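Local coordinates for protein cadherin-related family member 2 (Mus musculus, PDB 5CYX) that probably mediates calcium-dependent adhesion between neighbouring microvilli of the epithelial brush border, pairing through its extracellular cadherin repeats with CDHR5, at residues A[172-176]-A[249-253]; A[218-222]-A[314-318]; A[256-260]-A[272-276]; A[266-270]-A[292-298]. One frame throughout, in Å; residues are numbered along the deposited sequence.

Contact 1: A[172-176]-A[249-253]. With CA (calcium ion), chain E; CA (calcium ion), chain F.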
loop_
_atom_site.group_PDB
_atom_site.type_symbol
_atom_site.label_atom_id
_atom_site.label_comp_id
_atom_site.label_asym_id
_atom_site.label_seq_id
_atom_site.Cartn_x
_atom_site.Cartn_y
_atom_site.Cartn_z
ATOM N N LEU A 172 -13.041 9.545 -5.174
ATOM C CA LEU A 172 -14.470 9.221 -5.170
ATOM C C LEU A 172 -15.274 10.411 -5.664
ATOM O O LEU A 172 -14.821 11.518 -5.596
ATOM C CB LEU A 172 -14.920 8.909 -3.719
ATOM C CG LEU A 172 -14.211 7.767 -3.002
ATOM C CD1 LEU A 172 -14.394 7.706 -1.492
ATOM C CD2 LEU A 172 -14.650 6.465 -3.598
ATOM N N SER A 173 -16.534 10.185 -6.070
ATOM C CA SER A 173 -17.502 11.296 -6.240
ATOM C C SER A 173 -18.932 10.801 -6.105
ATOM O O SER A 173 -19.402 10.055 -6.970
ATOM C CB SER A 173 -17.359 11.987 -7.614
ATOM O OG SER A 173 -18.323 13.050 -7.704
ATOM N N TYR A 174 -19.602 11.209 -5.019
ATOM C CA TYR A 174 -21.003 10.893 -4.815
ATOM C C TYR A 174 -21.861 11.252 -6.039
ATOM O O TYR A 174 -22.676 10.483 -6.442
ATOM C CB TYR A 174 -21.541 11.583 -3.536
ATOM C CG TYR A 174 -23.043 11.411 -3.285
ATOM C CD1 TYR A 174 -23.981 12.155 -3.979
ATOM C CD2 TYR A 174 -23.524 10.512 -2.323
ATOM C CE1 TYR A 174 -25.371 11.982 -3.734
ATOM C CE2 TYR A 174 -24.895 10.324 -2.100
ATOM C CZ TYR A 174 -25.807 11.073 -2.790
ATOM O OH TYR A 174 -27.181 10.920 -2.549
ATOM N N ASN A 175 -21.685 12.443 -6.573
ATOM C CA ASN A 175 -22.473 12.987 -7.677
ATOM C C ASN A 175 -22.010 12.639 -9.101
ATOM O O ASN A 175 -22.805 12.569 -9.999
ATOM C CB ASN A 175 -22.476 14.508 -7.540
ATOM C CG ASN A 175 -23.170 14.948 -6.273
ATOM O OD1 ASN A 175 -22.533 15.240 -5.222
ATOM N ND2 ASN A 175 -24.456 14.891 -6.326
ATOM N N ASN A 176 -20.718 12.456 -9.303
ATOM C CA ASN A 176 -20.211 12.160 -10.643
ATOM C C ASN A 176 -19.721 10.748 -10.910
ATOM O O ASN A 176 -19.461 10.421 -12.074
ATOM C CB ASN A 176 -19.128 13.166 -10.985
ATOM C CG ASN A 176 -19.644 14.588 -10.894
ATOM O OD1 ASN A 176 -19.117 15.427 -10.137
ATOM N ND2 ASN A 176 -20.717 14.856 -11.636
ATOM N N SER A 249 -25.393 21.664 -6.333
ATOM C CA SER A 249 -25.003 20.523 -7.158
ATOM C C SER A 249 -24.662 19.305 -6.335
ATOM O O SER A 249 -24.638 18.198 -6.854
ATOM C CB SER A 249 -23.829 20.900 -8.088
ATOM O OG SER A 249 -24.211 21.981 -8.875
ATOM N N ASP A 250 -24.415 19.487 -5.023
ATOM C CA ASP A 250 -24.214 18.352 -4.144
ATOM C C ASP A 250 -25.606 17.800 -3.776
ATOM O O ASP A 250 -26.266 18.255 -2.803
ATOM C CB ASP A 250 -23.388 18.725 -2.892
ATOM C CG ASP A 250 -22.041 19.373 -3.229
ATOM O OD1 ASP A 250 -21.139 18.667 -3.613
ATOM O OD2 ASP A 250 -21.891 20.614 -3.117
ATOM N N LYS A 251 -26.023 16.780 -4.512
ATOM C CA LYS A 251 -27.390 16.238 -4.437
ATOM C C LYS A 251 -27.619 15.388 -3.185
ATOM O O LYS A 251 -28.733 15.113 -2.862
ATOM C CB LYS A 251 -27.786 15.433 -5.686
ATOM C CG LYS A 251 -27.602 16.163 -7.008
ATOM C CD LYS A 251 -28.508 17.372 -7.148
ATOM C CE LYS A 251 -28.263 18.057 -8.481
ATOM N NZ LYS A 251 -28.821 19.433 -8.501
ATOM N N GLY A 252 -26.564 14.963 -2.520
ATOM C CA GLY A 252 -26.660 14.333 -1.225
ATOM C C GLY A 252 -26.816 15.307 -0.070
ATOM O O GLY A 252 -26.980 14.891 1.055
ATOM N N ILE A 253 -26.733 16.594 -0.372
ATOM C CA ILE A 253 -26.766 17.665 0.573
ATOM C C ILE A 253 -27.956 18.562 0.326
ATOM O O ILE A 253 -28.722 18.778 1.243
ATOM C CB ILE A 253 -25.406 18.450 0.622
ATOM C CG1 ILE A 253 -24.308 17.541 1.195
ATOM C CG2 ILE A 253 -25.480 19.669 1.555
ATOM C CD1 ILE A 253 -22.861 17.983 0.913
HETATM CA CA CA E . -19.879 16.763 -3.120
HETATM CA CA CA F . -22.533 22.672 -2.721
HETATM O O HOH W 1 -19.736 15.408 -5.066
HETATM O O HOH W 2 -20.318 23.398 -1.701
HETATM O O HOH W 3 -23.344 21.667 -0.584
#
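Y174 lays its ring against the backbone of G252, and the side chain of N175 reaches across beside it toward S249, D250 and K251. The tyrosine arrives there because its CG stands anti to the backbone N (chi1 175°), which carries the ring toward the other loop. Its CE1 lies 3.4 Å from G252 N, while OH passes 3.7 Å from G252 CA. A side chain at the glycine position would point at the ring and stand too close to it, so the approach depends on a residue without one. An alanine in place of Y174 removes the ring beside G252 and would probably leave a gap between the two loops. The N175 side chain lies against the backbone of S249 to K251; K251 packs against it with CB and CG before its chain bends away.

D250 faces the two metals instead. Its carboxylate bridges them, OD1 binding one calcium at 2.3 Å and OD2 the other at 2.2 Å. The first of these ions is shared with E116, D214, E215 and D217, the second with L218, D248 and E304. Backbone interactions tie the loops to the same site: Y174 N donates to E116 OE1 and G252 N to D214 OD2. The arrangement is that of a cadherin inter-repeat junction, where loops of the second and third extracellular repeats meet beside a calcium-binding linker.

Contact 2: A[218-222]-A[314-318]. With CA (calcium ion), chain F.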
loop_
_atom_site.group_PDB
_atom_site.type_symbol
_atom_site.label_atom_id
_atom_site.label_comp_id
_atom_site.label_asym_id
_atom_site.label_seq_id
_atom_site.Cartn_x
_atom_site.Cartn_y
_atom_site.Cartn_z
ATOM N N LEU A 218 -19.193 21.178 -4.498
ATOM C CA LEU A 218 -19.642 21.570 -5.804
ATOM C C LEU A 218 -20.484 22.813 -5.617
ATOM O O LEU A 218 -21.340 22.900 -4.690
ATOM C CB LEU A 218 -20.441 20.437 -6.437
ATOM C CG LEU A 218 -19.659 19.164 -6.753
ATOM C CD1 LEU A 218 -20.613 18.069 -7.175
ATOM C CD2 LEU A 218 -18.663 19.432 -7.885
ATOM N N ASP A 219 -20.259 23.784 -6.494
ATOM C CA ASP A 219 -20.981 25.047 -6.430
ATOM C C ASP A 219 -22.444 24.863 -6.877
ATOM O O ASP A 219 -22.762 23.883 -7.544
ATOM C CB ASP A 219 -20.276 26.126 -7.287
ATOM C CG ASP A 219 -18.982 26.667 -6.635
ATOM O OD1 ASP A 219 -18.754 26.469 -5.416
ATOM O OD2 ASP A 219 -18.191 27.303 -7.361
ATOM N N PRO A 220 -23.331 25.801 -6.496
ATOM C CA PRO A 220 -24.713 25.806 -6.995
ATOM C C PRO A 220 -24.840 26.186 -8.465
ATOM O O PRO A 220 -24.003 26.921 -8.970
ATOM C CB PRO A 220 -25.374 26.884 -6.152
ATOM C CG PRO A 220 -24.264 27.820 -5.854
ATOM C CD PRO A 220 -23.070 26.947 -5.609
ATOM N N ARG A 221 -25.896 25.712 -9.126
ATOM C CA ARG A 221 -26.162 26.017 -10.548
ATOM C C ARG A 221 -27.571 26.533 -10.791
ATOM O O ARG A 221 -28.555 25.923 -10.365
ATOM C CB ARG A 221 -25.997 24.767 -11.392
ATOM C CG ARG A 221 -24.561 24.396 -11.638
ATOM C CD ARG A 221 -24.484 23.000 -12.231
ATOM N NE ARG A 221 -23.423 22.899 -13.237
ATOM C CZ ARG A 221 -23.462 23.414 -14.475
ATOM N NH1 ARG A 221 -22.411 23.253 -15.273
ATOM N NH2 ARG A 221 -24.518 24.101 -14.921
ATOM N N PHE A 222 -27.669 27.627 -11.524
ATOM C CA PHE A 222 -28.965 28.143 -11.928
ATOM C C PHE A 222 -29.712 27.142 -12.807
ATOM O O PHE A 222 -29.111 26.381 -13.544
ATOM C CB PHE A 222 -28.806 29.474 -12.653
ATOM C CG PHE A 222 -28.457 30.596 -11.733
ATOM C CD1 PHE A 222 -29.458 31.291 -11.061
ATOM C CD2 PHE A 222 -27.129 30.942 -11.511
ATOM C CE1 PHE A 222 -29.138 32.317 -10.202
ATOM C CE2 PHE A 222 -26.805 31.963 -10.625
ATOM C CZ PHE A 222 -27.809 32.653 -9.981
ATOM N N ALA A 314 -19.666 28.914 -1.553
ATOM C CA ALA A 314 -20.033 28.183 -2.746
ATOM C C ALA A 314 -21.068 29.049 -3.422
ATOM O O ALA A 314 -22.185 29.211 -2.898
ATOM C CB ALA A 314 -20.610 26.827 -2.371
ATOM N N LYS A 315 -20.681 29.604 -4.571
ATOM C CA LYS A 315 -21.424 30.648 -5.272
ATOM C C LYS A 315 -21.522 30.378 -6.749
ATOM O O LYS A 315 -20.719 29.651 -7.309
ATOM C CB LYS A 315 -20.712 31.998 -5.157
ATOM C CG LYS A 315 -20.500 32.524 -3.738
ATOM C CD LYS A 315 -19.815 33.891 -3.774
ATOM C CE LYS A 315 -18.344 33.761 -4.137
ATOM N NZ LYS A 315 -17.756 35.093 -4.430
ATOM N N ALA A 316 -22.477 31.035 -7.378
ATOM C CA ALA A 316 -22.551 31.125 -8.840
ATOM C C ALA A 316 -23.265 32.410 -9.171
ATOM O O ALA A 316 -24.008 32.952 -8.334
ATOM C CB ALA A 316 -23.289 29.939 -9.430
ATOM N N SER A 317 -23.034 32.907 -10.381
ATOM C CA SER A 317 -23.603 34.176 -10.788
ATOM C C SER A 317 -24.113 34.169 -12.214
ATOM O O SER A 317 -23.682 33.368 -13.033
ATOM C CB SER A 317 -22.578 35.293 -10.609
ATOM O OG SER A 317 -21.465 35.064 -11.437
ATOM N N MET A 318 -25.058 35.060 -12.490
ATOM C CA MET A 318 -25.468 35.306 -13.860
ATOM C C MET A 318 -26.257 36.575 -13.958
ATOM O O MET A 318 -26.713 37.117 -12.942
ATOM C CB MET A 318 -26.318 34.168 -14.412
ATOM C CG MET A 318 -27.687 34.046 -13.752
ATOM S SD MET A 318 -28.345 32.521 -14.437
ATOM C CE MET A 318 -30.059 32.860 -14.357
HETATM CA CA CA F . -22.533 22.672 -2.721
HETATM O O HOH W 4 -17.747 29.413 -5.458
HETATM O O HOH W 2 -20.318 23.398 -1.701
HETATM O O HOH W 3 -23.344 21.667 -0.584
#
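The linker that leaves the calcium site between the second and third cadherin repeats becomes the first strand of the third, and here it packs along the start of that repeat's last strand. L218 fixes the beginning of the run, its carbonyl O binding calcium at 2.3 Å. One residue on, D219 reaches the other segment: OD1 lies 3.4 Å from A314 CA, and a water bridges the D219 carboxylate and the K315 backbone, accepting from K315 N and donating weakly to D219 OD2. P220 then lays its ring beside A314 and A316, with CD 4.1 Å from A314 CB.

F222 and M318 carry the far end. The thioether lies over one face of the phenyl ring in a Met-aromatic contact, SD 3.7 Å from the F222 ring centroid and displaced toward the rim. M318 CG sits almost on the ring normal, 9° off it, and makes a CH-pi contact. This placement follows from the methionine's first torsion (chi1 68°), which sets CG between backbone N and carbonyl carbon. At the ring's edge, near its plane, is A316 O.

Strands 220-222 and 315-318 run nearly parallel, 19° apart, yet share no hydrogen bond. R221 pairs instead with V247 of strand 240-248, whereas A316 and M318 pair with A302 and V300 of strand 295-304; P220 and F222 also touch that strand, packing one sheet of the repeat on the other.

Contact 3: A[256-260]-A[272-276]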
loop_
_atom_site.group_PDB
_atom_site.type_symbol
_atom_site.label_atom_id
_atom_site.label_comp_id
_atom_site.label_asym_id
_atom_site.label_seq_id
_atom_site.Cartn_x
_atom_site.Cartn_y
_atom_site.Cartn_z
ATOM N N ILE A 256 -29.530 24.903 1.336
ATOM C CA ILE A 256 -30.328 26.051 0.956
ATOM C C ILE A 256 -29.468 27.113 0.226
ATOM O O ILE A 256 -28.283 27.285 0.534
ATOM C CB ILE A 256 -30.970 26.715 2.205
ATOM C CG1 ILE A 256 -31.937 25.728 2.901
ATOM C CG2 ILE A 256 -31.752 27.961 1.800
ATOM C CD1 ILE A 256 -32.530 26.252 4.200
ATOM N N VAL A 257 -30.080 27.838 -0.710
ATOM C CA VAL A 257 -29.386 28.901 -1.424
ATOM C C VAL A 257 -30.022 30.261 -1.167
ATOM O O VAL A 257 -31.238 30.360 -1.138
ATOM C CB VAL A 257 -29.369 28.613 -2.948
ATOM C CG1 VAL A 257 -28.841 29.805 -3.694
ATOM C CG2 VAL A 257 -28.536 27.390 -3.222
ATOM N N THR A 258 -29.193 31.296 -1.003
ATOM C CA THR A 258 -29.667 32.674 -0.987
ATOM C C THR A 258 -29.097 33.431 -2.164
ATOM O O THR A 258 -28.232 32.934 -2.869
ATOM C CB THR A 258 -29.327 33.401 0.312
ATOM O OG1 THR A 258 -27.914 33.469 0.464
ATOM C CG2 THR A 258 -29.888 32.670 1.471
ATOM N N TYR A 259 -29.614 34.631 -2.392
ATOM C CA TYR A 259 -29.335 35.382 -3.616
ATOM C C TYR A 259 -29.037 36.808 -3.222
ATOM O O TYR A 259 -29.502 37.276 -2.218
ATOM C CB TYR A 259 -30.563 35.359 -4.553
ATOM C CG TYR A 259 -31.054 33.951 -4.855
ATOM C CD1 TYR A 259 -31.982 33.288 -4.029
ATOM C CD2 TYR A 259 -30.586 33.283 -5.944
ATOM C CE1 TYR A 259 -32.399 31.981 -4.316
ATOM C CE2 TYR A 259 -30.991 32.004 -6.228
ATOM C CZ TYR A 259 -31.893 31.356 -5.450
ATOM O OH TYR A 259 -32.209 30.071 -5.833
ATOM N N SER A 260 -28.238 37.494 -4.016
ATOM C CA SER A 260 -28.052 38.946 -3.902
ATOM C C SER A 260 -27.773 39.473 -5.313
ATOM O O SER A 260 -27.338 38.732 -6.163
ATOM C CB SER A 260 -26.893 39.278 -2.959
ATOM O OG SER A 260 -25.714 38.583 -3.365
ATOM N N ILE A 272 -33.242 41.554 -4.692
ATOM C CA ILE A 272 -33.717 40.166 -4.688
ATOM C C ILE A 272 -33.831 39.618 -3.248
ATOM O O ILE A 272 -33.028 39.981 -2.407
ATOM C CB ILE A 272 -32.790 39.295 -5.550
ATOM C CG1 ILE A 272 -33.408 37.924 -5.772
ATOM C CG2 ILE A 272 -31.383 39.182 -4.940
ATOM C CD1 ILE A 272 -32.747 37.165 -6.905
ATOM N N ARG A 273 -34.829 38.766 -2.988
ATOM C CA ARG A 273 -34.979 38.082 -1.700
ATOM C C ARG A 273 -34.251 36.742 -1.654
ATOM O O ARG A 273 -33.845 36.212 -2.682
ATOM C CB ARG A 273 -36.457 37.808 -1.398
ATOM C CG ARG A 273 -37.344 39.027 -1.355
ATOM C CD ARG A 273 -38.530 38.789 -0.454
ATOM N NE ARG A 273 -39.404 37.730 -0.954
ATOM C CZ ARG A 273 -40.529 37.914 -1.661
ATOM N NH1 ARG A 273 -40.961 39.139 -1.982
ATOM N NH2 ARG A 273 -41.232 36.850 -2.057
ATOM N N GLU A 274 -34.137 36.190 -0.443
ATOM C CA GLU A 274 -33.550 34.867 -0.200
ATOM C C GLU A 274 -34.180 33.744 -1.024
ATOM O O GLU A 274 -33.507 32.760 -1.355
ATOM C CB GLU A 274 -33.645 34.506 1.286
ATOM C CG GLU A 274 -32.592 35.192 2.172
ATOM C CD GLU A 274 -32.653 34.760 3.653
ATOM O OE1 GLU A 274 -33.470 35.303 4.418
ATOM O OE2 GLU A 274 -31.872 33.880 4.066
ATOM N N ASP A 275 -35.470 33.894 -1.339
ATOM C CA ASP A 275 -36.202 32.897 -2.099
ATOM C C ASP A 275 -36.096 33.080 -3.638
ATOM O O ASP A 275 -36.858 32.469 -4.357
ATOM C CB ASP A 275 -37.670 32.835 -1.654
ATOM C CG ASP A 275 -38.470 34.078 -2.027
ATOM O OD1 ASP A 275 -37.901 35.113 -2.453
ATOM O OD2 ASP A 275 -39.704 34.021 -1.857
ATOM N N GLY A 276 -35.187 33.940 -4.107
ATOM C CA GLY A 276 -34.946 34.149 -5.536
ATOM C C GLY A 276 -35.865 35.134 -6.256
ATOM O O GLY A 276 -35.753 35.307 -7.477
#
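With CG anti to its carbonyl carbon (chi1 -54°), Y259 swings its ring toward the turn at 273-276, and I272, whose CG1 is anti to the backbone N (chi1 -169°), sends CD1 to within 3.7 Å of Y259 CB. The tyrosine ring is held on both faces. G276 CA lies over one, 3.8 Å from the Y259 ring centroid in a CH-pi contact, and V257 CG1 of the same strand covers the opposite one toward its rim. At the edge, near the ring plane, E274 O approaches Y259 CD1 at 3.1 Å.

In this cadherin repeat the pairing brings strand 257-264 of one sheet against the type I turn that joins strands 270-272 and 277-280 of the other. Glycine suits the last position of the turn twice over: its phi is positive, and a side chain there would crowd the Y259 ring. The Y259 hydroxyl is hydrogen-bonded to A246 N of strand 240-248.

T258 and E274 lie side by side, pointing the same way, with T258 CG2 3.5 Å from E274 OE2. R273 turns away and bridges to D275 across the turn, R273 NH2 donating to the syn lone pair of D275 OD2 at 3.2 Å.

Contact 4: A[266-270]-A[292-298]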
loop_
_atom_site.group_PDB
_atom_site.type_symbol
_atom_site.label_atom_id
_atom_site.label_comp_id
_atom_site.label_asym_id
_atom_site.label_seq_id
_atom_site.Cartn_x
_atom_site.Cartn_y
_atom_site.Cartn_z
ATOM N N ARG A 266 -28.102 50.614 -13.770
ATOM C CA ARG A 266 -29.093 51.186 -12.803
ATOM C C ARG A 266 -29.059 50.557 -11.405
ATOM O O ARG A 266 -30.044 49.942 -10.959
ATOM C CB ARG A 266 -30.538 51.197 -13.356
ATOM C CG ARG A 266 -30.686 51.691 -14.788
ATOM C CD ARG A 266 -30.248 53.133 -14.950
ATOM N NE ARG A 266 -29.864 53.421 -16.330
ATOM C CZ ARG A 266 -29.776 54.641 -16.856
ATOM N NH1 ARG A 266 -29.423 54.772 -18.131
ATOM N NH2 ARG A 266 -30.050 55.733 -16.134
ATOM N N PRO A 267 -27.929 50.736 -10.687
ATOM C CA PRO A 267 -27.879 50.351 -9.282
ATOM C C PRO A 267 -29.074 50.908 -8.506
ATOM O O PRO A 267 -29.496 52.040 -8.753
ATOM C CB PRO A 267 -26.578 50.984 -8.790
ATOM C CG PRO A 267 -25.704 51.062 -10.003
ATOM C CD PRO A 267 -26.620 51.216 -11.182
ATOM N N GLY A 268 -29.635 50.092 -7.613
ATOM C CA GLY A 268 -30.772 50.474 -6.809
ATOM C C GLY A 268 -32.140 50.157 -7.389
ATOM O O GLY A 268 -33.101 50.045 -6.631
ATOM N N TRP A 269 -32.285 50.037 -8.715
ATOM C CA TRP A 269 -33.642 49.897 -9.261
ATOM C C TRP A 269 -34.284 48.573 -8.876
ATOM O O TRP A 269 -35.491 48.534 -8.617
ATOM C CB TRP A 269 -33.672 50.080 -10.762
ATOM C CG TRP A 269 -33.578 51.496 -11.205
ATOM C CD1 TRP A 269 -33.098 52.567 -10.491
ATOM C CD2 TRP A 269 -33.940 51.993 -12.489
ATOM N NE1 TRP A 269 -33.173 53.703 -11.255
ATOM C CE2 TRP A 269 -33.677 53.378 -12.488
ATOM C CE3 TRP A 269 -34.483 51.401 -13.640
ATOM C CZ2 TRP A 269 -33.934 54.195 -13.605
ATOM C CZ3 TRP A 269 -34.735 52.217 -14.766
ATOM C CH2 TRP A 269 -34.459 53.599 -14.731
ATOM N N PHE A 270 -33.476 47.510 -8.827
ATOM C CA PHE A 270 -33.938 46.176 -8.413
ATOM C C PHE A 270 -33.115 45.548 -7.290
ATOM O O PHE A 270 -31.922 45.775 -7.198
ATOM C CB PHE A 270 -33.917 45.238 -9.610
ATOM C CG PHE A 270 -34.679 45.753 -10.771
ATOM C CD1 PHE A 270 -36.069 45.640 -10.809
ATOM C CD2 PHE A 270 -34.014 46.384 -11.837
ATOM C CE1 PHE A 270 -36.784 46.145 -11.893
ATOM C CE2 PHE A 270 -34.725 46.892 -12.900
ATOM C CZ PHE A 270 -36.104 46.768 -12.935
ATOM N N GLU A 292 -30.534 52.433 -24.063
ATOM C CA GLU A 292 -30.235 51.006 -23.797
ATOM C C GLU A 292 -31.442 50.070 -23.954
ATOM O O GLU A 292 -31.735 49.263 -23.064
ATOM C CB GLU A 292 -29.661 50.821 -22.384
ATOM C CG GLU A 292 -28.559 51.785 -22.000
ATOM C CD GLU A 292 -29.064 52.904 -21.114
ATOM O OE1 GLU A 292 -29.893 53.724 -21.574
ATOM O OE2 GLU A 292 -28.630 52.954 -19.947
ATOM N N ASN A 293 -32.140 50.187 -25.083
ATOM C CA ASN A 293 -33.177 49.228 -25.491
ATOM C C ASN A 293 -34.341 49.040 -24.492
ATOM O O ASN A 293 -34.971 47.979 -24.454
ATOM C CB ASN A 293 -32.503 47.881 -25.807
ATOM C CG ASN A 293 -33.143 47.159 -26.972
ATOM O OD1 ASN A 293 -33.530 46.001 -26.856
ATOM N ND2 ASN A 293 -33.235 47.833 -28.108
ATOM N N GLU A 294 -34.626 50.086 -23.712
ATOM C CA GLU A 294 -35.627 50.062 -22.630
ATOM C C GLU A 294 -35.428 48.893 -21.649
ATOM O O GLU A 294 -36.393 48.306 -21.149
ATOM C CB GLU A 294 -37.050 50.072 -23.209
ATOM C CG GLU A 294 -37.309 51.212 -24.199
ATOM C CD GLU A 294 -38.597 51.980 -23.918
ATOM O OE1 GLU A 294 -39.646 51.348 -23.650
ATOM O OE2 GLU A 294 -38.558 53.233 -23.962
ATOM N N GLU A 295 -34.160 48.588 -21.367
ATOM C CA GLU A 295 -33.769 47.365 -20.670
ATOM C C GLU A 295 -32.713 47.587 -19.596
ATOM O O GLU A 295 -31.738 48.325 -19.806
ATOM C CB GLU A 295 -33.217 46.348 -21.661
ATOM C CG GLU A 295 -34.265 45.411 -22.235
ATOM C CD GLU A 295 -33.678 44.428 -23.235
ATOM O OE1 GLU A 295 -32.437 44.324 -23.317
ATOM O OE2 GLU A 295 -34.459 43.754 -23.942
ATOM N N VAL A 296 -32.907 46.901 -18.466
ATOM C CA VAL A 296 -31.914 46.815 -17.418
ATOM C C VAL A 296 -31.327 45.408 -17.382
ATOM O O VAL A 296 -32.065 44.421 -17.422
ATOM C CB VAL A 296 -32.547 47.114 -16.057
ATOM C CG1 VAL A 296 -31.468 47.353 -15.026
ATOM C CG2 VAL A 296 -33.450 48.341 -16.147
ATOM N N GLN A 297 -29.998 45.328 -17.298
ATOM C CA GLN A 297 -29.296 44.068 -17.069
ATOM C C GLN A 297 -28.831 44.009 -15.606
ATOM O O GLN A 297 -28.305 44.991 -15.073
ATOM C CB GLN A 297 -28.116 43.909 -18.035
ATOM C CG GLN A 297 -28.533 43.661 -19.494
ATOM C CD GLN A 297 -27.467 42.952 -20.302
ATOM O OE1 GLN A 297 -27.185 43.306 -21.461
ATOM N NE2 GLN A 297 -26.866 41.934 -19.704
ATOM N N ILE A 298 -29.027 42.849 -14.980
ATOM C CA ILE A 298 -28.826 42.654 -13.517
ATOM C C ILE A 298 -28.052 41.370 -13.266
ATOM O O ILE A 298 -28.438 40.326 -13.792
ATOM C CB ILE A 298 -30.200 42.652 -12.791
ATOM C CG1 ILE A 298 -30.325 43.889 -11.933
ATOM C CG2 ILE A 298 -30.453 41.458 -11.887
ATOM C CD1 ILE A 298 -30.734 45.098 -12.717
#
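R266 NH1 donates to E292 OE2 over 2.7 Å, the one hydrogen bond between the two segments, and a salt bridge. The bond is fairly straight, 161° at the hydrogen, and the carboxylate oxygen sits in the guanidinium plane at its edge and receives the hydrogen on its syn lone pair. The planes of the two flat groups are 48° apart, and one N-H makes the bond. Both chains bend at chi2 to meet from opposite directions. R266 CB lies over one face of the W269 indole, toward its rim, while Q288 and L289 also touch the arginine side chain. A leucine at R266 would probably leave the E292 carboxylate without its charged mate, freeing that side chain to turn.

Apart from the salt bridge the contact is apolar. F270 points at V296 edge-on: V296 CG2 lies near the ring plane, 3.8 Å from F270 CE2. I298 comes at about a right angle to the phenylalanine, bringing CD1 to 3.6 Å from F270 CD2. V296 CG2 also meets W269 CE3, at 4.1 Å, so one methyl serves two aromatic residues. F270, V296 and I298 are buried, and I322 of strand 315-324 adds to the cover of F270.

The type II turn from R266 to W269, with G268 at a backbone conformation that favours glycine, delivers W269 and F270 to strand 295-304. The result is the hydrophobic interior between the two sheets of a Greek-key cadherin repeat, edged by an ion pair.

How the contacts relate
Contact 1 is a surface meeting of two repeats, governed by calcium and by loop backbone; the other three belong to the third repeat, relying mainly on side-chain packing. Contact 2 joins these regimes: S249 of contact 1 probably bonds through OG to D219 O, and D250 and L218 bind the same calcium. Contacts 2, 3 and 4 are partly buried and reach the sheet holding strands 257-264, 295-304 and 315-324. Their aromatic chemistry differs: sulfur over a phenyl face in contact 2, a glycine against tyrosine in contact 3, aliphatic branches in contact 4. Contact 4, about 37 Å from contact 1 between centres, holds no metal; its salt bridge spans the segments, that of contact 3 lies within one.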